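Type III pantothenate kinase (Campylobacter jejuni, PDB 2NRH) probably catalyses the ATP-dependent phosphorylation of pantothenate, the first step of coenzyme A biosynthesis, as a homodimer that needs a monovalent cation. Local coordinates at residues Phe110-Tyr118 / Val154-Ala165. The protein carries 2 engineered substitutions. Residues are numbered along the deposited sequence; the frame is centred on the assembly and turned at random.
Sequences FILPGIANY and VFKGIYLLIKDA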
# COMPACT_ATOMS: atom_id res chain seq x y z
N PHE B 110 -5.07 -5.24 10.96
CA PHE B 110 -4.53 -4.07 10.25
C PHE B 110 -5.06 -3.92 8.84
O PHE B 110 -5.71 -4.82 8.31
CB PHE B 110 -3.01 -4.04 10.25
CG PHE B 110 -2.38 -5.26 9.67
CD1 PHE B 110 -1.89 -5.25 8.35
CD2 PHE B 110 -2.26 -6.44 10.44
CE1 PHE B 110 -1.31 -6.40 7.79
CE2 PHE B 110 -1.65 -7.59 9.91
CZ PHE B 110 -1.17 -7.60 8.57
N ILE B 111 -4.72 -2.77 8.26
CA ILE B 111 -5.37 -2.30 7.03
C ILE B 111 -4.35 -1.89 5.98
O ILE B 111 -3.24 -1.27 6.24
CB ILE B 111 -6.38 -1.09 7.31
CG1 ILE B 111 -7.33 -1.42 8.46
CG2 ILE B 111 -7.15 -0.66 6.04
CD1 ILE B 111 -7.97 -0.20 9.01
N LEU B 112 -4.72 -2.23 4.78
CA LEU B 112 -3.88 -1.91 3.62
C LEU B 112 -4.75 -1.24 2.57
O LEU B 112 -5.95 -1.50 2.51
CB LEU B 112 -3.35 -3.25 3.10
CG LEU B 112 -1.95 -3.82 3.34
CD1 LEU B 112 -1.36 -3.37 4.57
CD2 LEU B 112 -1.90 -5.34 3.25
N PRO B 113 -4.16 -0.48 1.64
CA PRO B 113 -5.10 -0.13 0.54
C PRO B 113 -5.56 -1.37 -0.24
O PRO B 113 -4.82 -2.38 -0.33
CB PRO B 113 -4.26 0.81 -0.39
CG PRO B 113 -3.08 1.26 0.44
CD PRO B 113 -2.80 0.01 1.35
N GLY B 114 -6.79 -1.30 -0.75
CA GLY B 114 -7.23 -2.20 -1.81
C GLY B 114 -6.39 -2.05 -3.06
O GLY B 114 -5.76 -1.02 -3.29
N ILE B 115 -6.38 -3.10 -3.87
CA ILE B 115 -5.53 -3.21 -5.06
C ILE B 115 -5.79 -2.12 -6.11
O ILE B 115 -4.82 -1.52 -6.64
CB ILE B 115 -5.63 -4.64 -5.69
CG1 ILE B 115 -5.09 -5.68 -4.71
CG2 ILE B 115 -4.88 -4.75 -7.03
CD1 ILE B 115 -5.20 -7.08 -5.25
N ALA B 116 -7.07 -1.85 -6.41
CA ALA B 116 -7.44 -0.74 -7.29
C ALA B 116 -6.85 0.56 -6.78
O ALA B 116 -6.34 1.35 -7.56
CB ALA B 116 -9.01 -0.59 -7.44
N ASN B 117 -6.88 0.76 -5.47
CA ASN B 117 -6.34 2.00 -4.89
C ASN B 117 -4.85 2.16 -5.02
O ASN B 117 -4.41 3.25 -5.27
CB ASN B 117 -6.80 2.21 -3.46
CG ASN B 117 -8.17 2.87 -3.40
OD1 ASN B 117 -8.68 3.40 -4.42
ND2 ASN B 117 -8.77 2.84 -2.23
N TYR B 118 -4.09 1.07 -4.87
CA TYR B 118 -2.64 1.05 -5.19
C TYR B 118 -2.40 1.53 -6.63
O TYR B 118 -1.54 2.36 -6.84
CB TYR B 118 -2.06 -0.37 -5.06
CG TYR B 118 -1.65 -0.80 -3.68
CD1 TYR B 118 -0.48 -0.29 -3.07
CD2 TYR B 118 -2.38 -1.79 -2.99
CE1 TYR B 118 -0.08 -0.73 -1.78
CE2 TYR B 118 -1.97 -2.24 -1.68
CZ TYR B 118 -0.82 -1.70 -1.10
OH TYR B 118 -0.38 -2.16 0.18
N VAL B 154 3.27 -4.29 -4.80
CA VAL B 154 1.95 -4.45 -4.26
C VAL B 154 1.77 -5.88 -3.79
O VAL B 154 1.53 -6.10 -2.58
CB VAL B 154 0.85 -4.03 -5.30
CG1 VAL B 154 -0.56 -4.44 -4.89
CG2 VAL B 154 0.92 -2.55 -5.53
N PHE B 155 1.85 -6.83 -4.71
CA PHE B 155 1.38 -8.16 -4.36
C PHE B 155 2.28 -8.84 -3.32
O PHE B 155 1.79 -9.59 -2.46
CB PHE B 155 1.19 -9.06 -5.58
CG PHE B 155 0.19 -8.54 -6.57
CD1 PHE B 155 -0.86 -7.73 -6.19
CD2 PHE B 155 0.32 -8.90 -7.93
CE1 PHE B 155 -1.78 -7.24 -7.14
CE2 PHE B 155 -0.59 -8.43 -8.89
CZ PHE B 155 -1.65 -7.60 -8.49
N LYS B 156 3.58 -8.60 -3.40
CA LYS B 156 4.48 -9.22 -2.43
C LYS B 156 4.42 -8.61 -1.06
O LYS B 156 4.62 -9.34 -0.07
CB LYS B 156 5.94 -9.27 -2.90
CG LYS B 156 6.53 -10.64 -2.51
CD LYS B 156 7.98 -10.66 -2.17
CE LYS B 156 8.38 -12.11 -1.99
NZ LYS B 156 9.90 -12.24 -1.99
N GLY B 157 4.19 -7.30 -1.01
CA GLY B 157 3.91 -6.59 0.22
C GLY B 157 2.74 -7.18 0.99
O GLY B 157 2.83 -7.36 2.21
N ILE B 158 1.64 -7.46 0.30
CA ILE B 158 0.47 -8.14 0.88
C ILE B 158 0.78 -9.60 1.23
O ILE B 158 0.36 -10.07 2.27
CB ILE B 158 -0.79 -8.14 -0.09
CG1 ILE B 158 -1.25 -6.73 -0.43
CG2 ILE B 158 -1.95 -8.80 0.52
CD1 ILE B 158 -2.08 -6.72 -1.66
N TYR B 159 1.46 -10.32 0.34
CA TYR B 159 1.86 -11.69 0.62
C TYR B 159 2.69 -11.78 1.92
O TYR B 159 2.42 -12.59 2.76
CB TYR B 159 2.63 -12.33 -0.56
CG TYR B 159 3.17 -13.70 -0.21
CD1 TYR B 159 2.38 -14.84 -0.33
CD2 TYR B 159 4.47 -13.85 0.32
CE1 TYR B 159 2.87 -16.12 0.02
CE2 TYR B 159 4.96 -15.12 0.71
CZ TYR B 159 4.15 -16.24 0.54
OH TYR B 159 4.63 -17.50 0.87
N LEU B 160 3.70 -10.93 2.08
CA LEU B 160 4.53 -11.03 3.28
C LEU B 160 3.84 -10.59 4.55
O LEU B 160 4.01 -11.24 5.58
CB LEU B 160 5.87 -10.31 3.12
CG LEU B 160 6.88 -10.77 2.05
CD1 LEU B 160 8.00 -9.76 1.93
CD2 LEU B 160 7.41 -12.15 2.42
N LEU B 161 3.06 -9.49 4.50
CA LEU B 161 2.26 -9.12 5.66
C LEU B 161 1.33 -10.24 6.08
O LEU B 161 1.21 -10.52 7.27
CB LEU B 161 1.45 -7.84 5.46
CG LEU B 161 2.32 -6.62 5.61
CD1 LEU B 161 1.72 -5.54 4.75
CD2 LEU B 161 2.49 -6.20 7.11
N ILE B 162 0.67 -10.88 5.14
CA ILE B 162 -0.23 -11.93 5.56
C ILE B 162 0.48 -13.18 6.10
O ILE B 162 -0.03 -13.82 7.02
CB ILE B 162 -1.19 -12.33 4.49
CG1 ILE B 162 -2.19 -11.20 4.22
CG2 ILE B 162 -1.86 -13.66 4.86
CD1 ILE B 162 -2.82 -11.33 2.84
N LYS B 163 1.64 -13.51 5.52
CA LYS B 163 2.45 -14.66 5.93
C LYS B 163 2.93 -14.47 7.36
O LYS B 163 2.86 -15.37 8.17
CB LYS B 163 3.67 -14.86 5.00
CG LYS B 163 4.08 -16.34 4.85
CD LYS B 163 5.58 -16.55 4.86
CE LYS B 163 6.20 -16.39 3.48
NZ LYS B 163 6.78 -17.68 2.94
N ASP B 164 3.39 -13.27 7.64
CA ASP B 164 3.89 -12.93 8.95
C ASP B 164 2.78 -12.99 10.02
O ASP B 164 3.02 -13.42 11.14
CB ASP B 164 4.49 -11.53 8.86
CG ASP B 164 4.99 -11.04 10.16
OD1 ASP B 164 6.05 -11.52 10.61
OD2 ASP B 164 4.35 -10.16 10.75
N ALA B 165 1.57 -12.54 9.65
CA ALA B 165 0.48 -12.44 10.60
C ALA B 165 -0.09 -13.82 10.92
O ALA B 165 -0.58 -14.03 12.01
CB ALA B 165 -0.63 -11.51 10.08
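Tyr118 and Val154 pass each other in opposite directions, and both methyls of the valine bear on the tyrosine ring. With chi1 at 168°, Val154 CG1 is anti to the backbone N and CG2 lies beside it, which lets both branches meet the ring: CG1 lies over one face in a CH-pi contact, 4.1 Å from the Tyr118 ring centroid and 25° off its normal, while Val154 CG2 reaches Tyr118 CD1 at 3.6 Å. Pro113 CB lies over the opposite face, also toward the rim, so that aliphatic carbons flank the ring on both faces. Beside it Ile115 meets Phe155 at about a right angle: Ile115 CG2 sits at the ring edge, in its plane, and Ile115 CD1 lies 3.9 Å from Phe155 CE1. Further along, Leu161 divides its branches, CD1 touching Leu112 CD1 at 3.8 Å and CD2 approaching Phe110 CE1 obliquely at 3.9 Å. The other methyl of Leu112, CD2, meets Ile158 CG1 at 4.0 Å. Phe110 CG stands between its own backbone N and carbonyl carbon (chi1 56°), and the ring thus turned to the helix receives Ala165 CB at its edge.

Residues 154-165 of helix 146-165 run nearly antiparallel to strand residues 110-113, part of the outermost strand, within this chain, of an ASKHA-type sheet; the two segment axes approach to 10.6 Å. Tyr152 of the second subunit meets the Phe110 ring, continuing this core into the dimer interface. The contact is wholly apolar between side chains, so shape complementarity and water exclusion, rather than directional bonds, probably hold the helix against the strand and the start of helix 115-125.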